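Bd3459 (Bdellovibrio bacteriovorus, PDB 5CEB) is a predatory endopeptidase of the peptidase S13 family, whose members are generally assigned serine-type D-Ala-D-Ala carboxypeptidase activity. Local coordinates at residues 136-141 and 213-218; 145-150 and 175-180. The protein carries 2 engineered substitutions. All blocks are in the same frame, centred on the assembly; numbering follows the deposited sequence.

Overall arrangement
From the N terminus the chain first builds strands 40-48, 91-98 and 104-109, then enters strand 135-141, the first half of contact 1. It runs on into the loop that holds 145-150, is not modelled at 151-164, and returns as helix 167-182, whose residues 175-180 close contact 2. Strand 212-218 then closes contact 1. Contact 2 is therefore nested inside the larger loop of contact 1. The contact centres lie about 13 Å apart, and the two contacts touch: F141 and I216 of the strand pair pack on R175, L178 and T179. Together they tie the edge of the six-stranded mixed sheet to helix 167-182 and to the loop on that helix.

Contact 1 (136-141 and 213-218); sequences IEKLTF and VRTISF
Strands 138-141 and 215-218 run parallel; their axes come within 4.7 Å and cross at 24°. The hydrogen bonds go alternately from one strand to the other: L139 N to T215 O at 2.8 Å, then S217 N to L139 O, then F141 N to S217 O. Before them R214 N gives to I136 O and T215 N to E137 O, where both chains turn a corner.

The charged pair sits at that corner. E137 and R214 lie side by side and point the same way, and R214 NE and NH2 both grip E137 OE1 in a salt bridge. The NH2 bond, short at 2.5 Å, uses the syn lone pair of OE1. The NE bond, 2.8 Å to OE1, comes from above the carboxylate plane. The carboxylate and guanidinium planes are 70° apart, and E137 OE1 lies near the guanidinium plane, at its edge. S103 holds the other carboxylate oxygen, OE2.

On the apolar face, L139 CB touches V213 CG1 at 3.7 Å and also meets I216 CG1. F141 takes CG between its backbone N and carbonyl carbon (chi1 68°), which swings the ring across toward strand 215-218. F218 CA lies over one ring face, 4.2 Å from the centroid of the F141 ring, as a CH-pi contact. The rings of F141 and F218 are oblique. On the other face K138 CG meets T215 CG2, and T140 OG1 bonds to H107.

Helix 167-182 packs on F141, I216 and F218 and joins these adjacent parallel strands, 212-218 being the outermost of a mixed sheet: a right-handed beta-alpha-beta crossover.

Contact 2 (145-150 and 175-180); sequences FLLAWL and RATLTS
L147 reaches from the loop onto helix 167-182 and touches two neighbouring side chains, T177 and L178. Its CB starts toward the helix, and CG is set anti to the backbone N (chi1 -160°). At CG the side chain forks. The branch CD2 makes the contact: it lies 3.7 Å from T177 CG2 and equally 3.7 Å from L178 CD1. One methyl thus sits against two consecutive residues of the helix. L147 and L178 cross at about a right angle, while L147 and T177 slide past each other in opposite directions. Elsewhere L147 packs on F116.

The loop leads from strand 135-141, and helix 167-182 is the helix of the beta-alpha-beta crossover between strands 135-141 and 212-218. Segment 145-150 has no regular structure: F145, L147 and W149 face helix 167-182, while L146 and A148 pack on helix 254-262. L178 also packs on F141 and I216, so the same leucine joins the loop to the sheet.

T177 carries the other part of the contact with CG2, its methyl. The hydroxyl OG1 stays with its own helix and bonds to I173 O. That leaves CG2, anti to the backbone N, to meet W149 CB at 3.5 Å. W149 is poorly ordered, so this approach is less certain; its indole meets the methyl obliquely.

At the other end of the loop segment, F145 CE2 comes within 4.2 Å of L178 CD2, again at an oblique angle to the ring. F116 meets the F145 ring edge-to-face. F116 also forms a backbone hydrogen bond with A148.

Contact 1 (136-141 and 213-218)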
# COMPACT_ATOMS: atom_id res chain seq x y z
N ILE A 136 18.33 -25.56 1.71
CA ILE A 136 18.58 -25.06 0.39
C ILE A 136 20.09 -24.93 0.27
O ILE A 136 20.75 -24.40 1.19
CB ILE A 136 17.88 -23.72 0.16
CG1 ILE A 136 16.35 -23.89 0.27
CG2 ILE A 136 18.24 -23.11 -1.21
CD1 ILE A 136 15.60 -22.61 0.52
N GLU A 137 20.65 -25.40 -0.85
CA GLU A 137 22.07 -25.16 -1.14
C GLU A 137 22.19 -23.73 -1.71
O GLU A 137 22.49 -22.80 -0.97
CB GLU A 137 22.66 -26.21 -2.11
CG GLU A 137 22.71 -27.65 -1.61
CD GLU A 137 23.11 -27.75 -0.16
OE1 GLU A 137 24.32 -27.81 0.10
OE2 GLU A 137 22.19 -27.77 0.72
N LYS A 138 21.93 -23.55 -3.00
CA LYS A 138 22.01 -22.23 -3.66
C LYS A 138 20.63 -21.66 -3.76
O LYS A 138 19.77 -22.20 -4.48
CB LYS A 138 22.60 -22.34 -5.07
CG LYS A 138 24.04 -22.84 -5.10
CD LYS A 138 24.48 -23.26 -6.51
CE LYS A 138 25.78 -24.10 -6.48
NZ LYS A 138 26.84 -23.44 -7.29
N LEU A 139 20.41 -20.56 -3.05
CA LEU A 139 19.24 -19.73 -3.29
C LEU A 139 19.69 -18.58 -4.21
O LEU A 139 20.73 -17.95 -3.97
CB LEU A 139 18.69 -19.21 -1.98
CG LEU A 139 17.44 -18.30 -2.01
CD1 LEU A 139 16.33 -18.97 -2.78
CD2 LEU A 139 16.96 -17.95 -0.62
N THR A 140 18.98 -18.42 -5.32
CA THR A 140 19.22 -17.31 -6.23
C THR A 140 17.91 -16.56 -6.47
O THR A 140 16.83 -17.11 -6.31
CB THR A 140 19.86 -17.75 -7.56
OG1 THR A 140 19.00 -18.67 -8.23
CG2 THR A 140 21.25 -18.39 -7.32
N PHE A 141 18.03 -15.33 -6.94
CA PHE A 141 16.87 -14.48 -7.16
C PHE A 141 17.22 -13.46 -8.24
O PHE A 141 18.41 -13.15 -8.43
CB PHE A 141 16.48 -13.80 -5.85
CG PHE A 141 17.47 -12.80 -5.37
CD1 PHE A 141 18.54 -13.19 -4.59
CD2 PHE A 141 17.36 -11.44 -5.74
CE1 PHE A 141 19.48 -12.26 -4.17
CE2 PHE A 141 18.28 -10.51 -5.35
CZ PHE A 141 19.33 -10.92 -4.53
N VAL A 213 20.05 -22.16 4.68
CA VAL A 213 20.44 -21.78 3.29
C VAL A 213 21.96 -21.66 3.27
O VAL A 213 22.51 -20.88 4.05
CB VAL A 213 19.77 -20.45 2.86
CG1 VAL A 213 20.05 -20.13 1.39
CG2 VAL A 213 18.26 -20.51 3.05
N ARG A 214 22.63 -22.38 2.38
CA ARG A 214 24.11 -22.31 2.31
C ARG A 214 24.58 -20.97 1.72
O ARG A 214 25.32 -20.20 2.39
CB ARG A 214 24.68 -23.48 1.53
CG ARG A 214 26.17 -23.68 1.77
CD ARG A 214 26.80 -24.67 0.80
NE ARG A 214 26.30 -26.03 0.93
CZ ARG A 214 26.60 -26.87 1.92
NH1 ARG A 214 27.42 -26.52 2.92
NH2 ARG A 214 26.08 -28.10 1.92
N THR A 215 24.08 -20.66 0.52
CA THR A 215 24.41 -19.42 -0.15
C THR A 215 23.20 -18.69 -0.80
O THR A 215 22.28 -19.32 -1.33
CB THR A 215 25.54 -19.67 -1.18
OG1 THR A 215 25.87 -18.44 -1.80
CG2 THR A 215 25.16 -20.67 -2.26
N ILE A 216 23.25 -17.36 -0.80
CA ILE A 216 22.22 -16.54 -1.42
C ILE A 216 22.84 -15.57 -2.40
O ILE A 216 23.64 -14.69 -2.01
CB ILE A 216 21.42 -15.81 -0.35
CG1 ILE A 216 20.72 -16.84 0.57
CG2 ILE A 216 20.38 -14.89 -0.99
CD1 ILE A 216 20.29 -16.29 1.90
N SER A 217 22.49 -15.70 -3.68
CA SER A 217 23.06 -14.87 -4.73
C SER A 217 22.09 -14.20 -5.66
O SER A 217 21.01 -14.73 -5.94
CB SER A 217 24.04 -15.73 -5.56
OG SER A 217 24.90 -16.42 -4.70
N PHE A 218 22.56 -13.10 -6.28
CA PHE A 218 21.85 -12.41 -7.40
C PHE A 218 22.11 -13.01 -8.76
O PHE A 218 23.23 -13.05 -9.20
CB PHE A 218 22.26 -10.95 -7.44
CG PHE A 218 21.60 -10.16 -8.53
CD1 PHE A 218 20.23 -10.23 -8.75
CD2 PHE A 218 22.36 -9.32 -9.34
CE1 PHE A 218 19.64 -9.49 -9.74
CE2 PHE A 218 21.76 -8.57 -10.34
CZ PHE A 218 20.38 -8.64 -10.51

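Contact 2 (145-150 and 175-180)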
# COMPACT_ATOMS: atom_id res chain seq x y z
N PHE A 145 12.63 -9.68 -7.95
CA PHE A 145 12.31 -10.14 -6.62
C PHE A 145 12.57 -8.96 -5.65
O PHE A 145 13.71 -8.64 -5.34
CB PHE A 145 13.09 -11.39 -6.24
CG PHE A 145 12.74 -11.91 -4.89
CD1 PHE A 145 11.39 -12.22 -4.58
CD2 PHE A 145 13.66 -11.89 -3.88
CE1 PHE A 145 11.06 -12.64 -3.32
CE2 PHE A 145 13.30 -12.24 -2.57
CZ PHE A 145 12.00 -12.64 -2.30
N LEU A 146 11.51 -8.28 -5.25
CA LEU A 146 11.61 -7.15 -4.33
C LEU A 146 11.31 -7.62 -2.87
O LEU A 146 10.43 -8.47 -2.65
CB LEU A 146 10.64 -6.04 -4.72
CG LEU A 146 10.72 -5.65 -6.21
CD1 LEU A 146 9.72 -4.55 -6.55
CD2 LEU A 146 12.13 -5.22 -6.58
N LEU A 147 12.00 -7.05 -1.91
CA LEU A 147 11.84 -7.45 -0.52
C LEU A 147 11.77 -6.25 0.40
O LEU A 147 12.66 -5.41 0.41
CB LEU A 147 12.99 -8.35 -0.16
CG LEU A 147 12.89 -9.28 1.02
CD1 LEU A 147 11.82 -10.34 0.84
CD2 LEU A 147 14.26 -9.91 1.19
N ALA A 148 10.69 -6.16 1.15
CA ALA A 148 10.48 -5.04 2.00
C ALA A 148 11.14 -5.35 3.36
O ALA A 148 10.56 -5.99 4.19
CB ALA A 148 8.98 -4.79 2.12
N TRP A 149 12.39 -4.94 3.61
CA TRP A 149 12.88 -4.91 5.02
C TRP A 149 12.31 -3.68 5.72
O TRP A 149 12.32 -3.58 6.96
CB TRP A 149 14.41 -4.91 5.13
CG TRP A 149 14.91 -4.93 6.56
CD1 TRP A 149 14.92 -6.00 7.42
CD2 TRP A 149 15.43 -3.82 7.29
NE1 TRP A 149 15.43 -5.62 8.63
CE2 TRP A 149 15.75 -4.29 8.59
CE3 TRP A 149 15.66 -2.47 6.98
CZ2 TRP A 149 16.30 -3.45 9.57
CZ3 TRP A 149 16.20 -1.63 7.96
CH2 TRP A 149 16.51 -2.13 9.25
N LEU A 150 11.78 -2.77 4.91
CA LEU A 150 11.31 -1.47 5.31
C LEU A 150 9.77 -1.55 5.35
O LEU A 150 9.20 -2.27 6.17
CB LEU A 150 11.80 -0.43 4.28
CG LEU A 150 13.31 -0.29 3.98
CD1 LEU A 150 13.95 -1.50 3.29
CD2 LEU A 150 13.54 0.99 3.17
N ARG A 175 19.77 -9.07 -1.41
CA ARG A 175 20.57 -10.22 -0.98
C ARG A 175 20.93 -10.10 0.49
O ARG A 175 20.73 -11.05 1.25
CB ARG A 175 21.88 -10.30 -1.78
CG ARG A 175 22.80 -11.42 -1.33
CD ARG A 175 24.21 -11.19 -1.75
NE ARG A 175 24.90 -10.26 -0.84
CZ ARG A 175 25.39 -10.56 0.36
NH1 ARG A 175 25.26 -11.78 0.89
NH2 ARG A 175 26.00 -9.61 1.05
N ALA A 176 21.48 -8.96 0.87
CA ALA A 176 21.84 -8.68 2.27
C ALA A 176 20.67 -8.97 3.20
O ALA A 176 20.79 -9.75 4.13
CB ALA A 176 22.30 -7.24 2.43
N THR A 177 19.52 -8.40 2.88
CA THR A 177 18.28 -8.58 3.65
C THR A 177 17.83 -10.03 3.74
O THR A 177 17.39 -10.52 4.82
CB THR A 177 17.14 -7.76 3.01
OG1 THR A 177 17.53 -6.38 2.90
CG2 THR A 177 15.88 -7.85 3.83
N LEU A 178 17.89 -10.72 2.61
CA LEU A 178 17.55 -12.14 2.55
C LEU A 178 18.45 -12.97 3.47
O LEU A 178 17.96 -13.85 4.19
CB LEU A 178 17.64 -12.69 1.13
CG LEU A 178 16.68 -13.68 0.51
CD1 LEU A 178 15.27 -13.45 0.92
CD2 LEU A 178 16.82 -13.78 -1.00
N THR A 179 19.76 -12.71 3.41
CA THR A 179 20.76 -13.49 4.11
C THR A 179 20.66 -13.35 5.61
O THR A 179 20.83 -14.34 6.31
CB THR A 179 22.20 -13.13 3.64
OG1 THR A 179 22.28 -13.32 2.23
CG2 THR A 179 23.26 -14.03 4.31
N SER A 180 20.40 -12.14 6.10
CA SER A 180 20.09 -11.91 7.52
C SER A 180 18.82 -12.66 7.89
O SER A 180 18.85 -13.53 8.77
CB SER A 180 19.92 -10.41 7.84
OG SER A 180 20.95 -9.63 7.26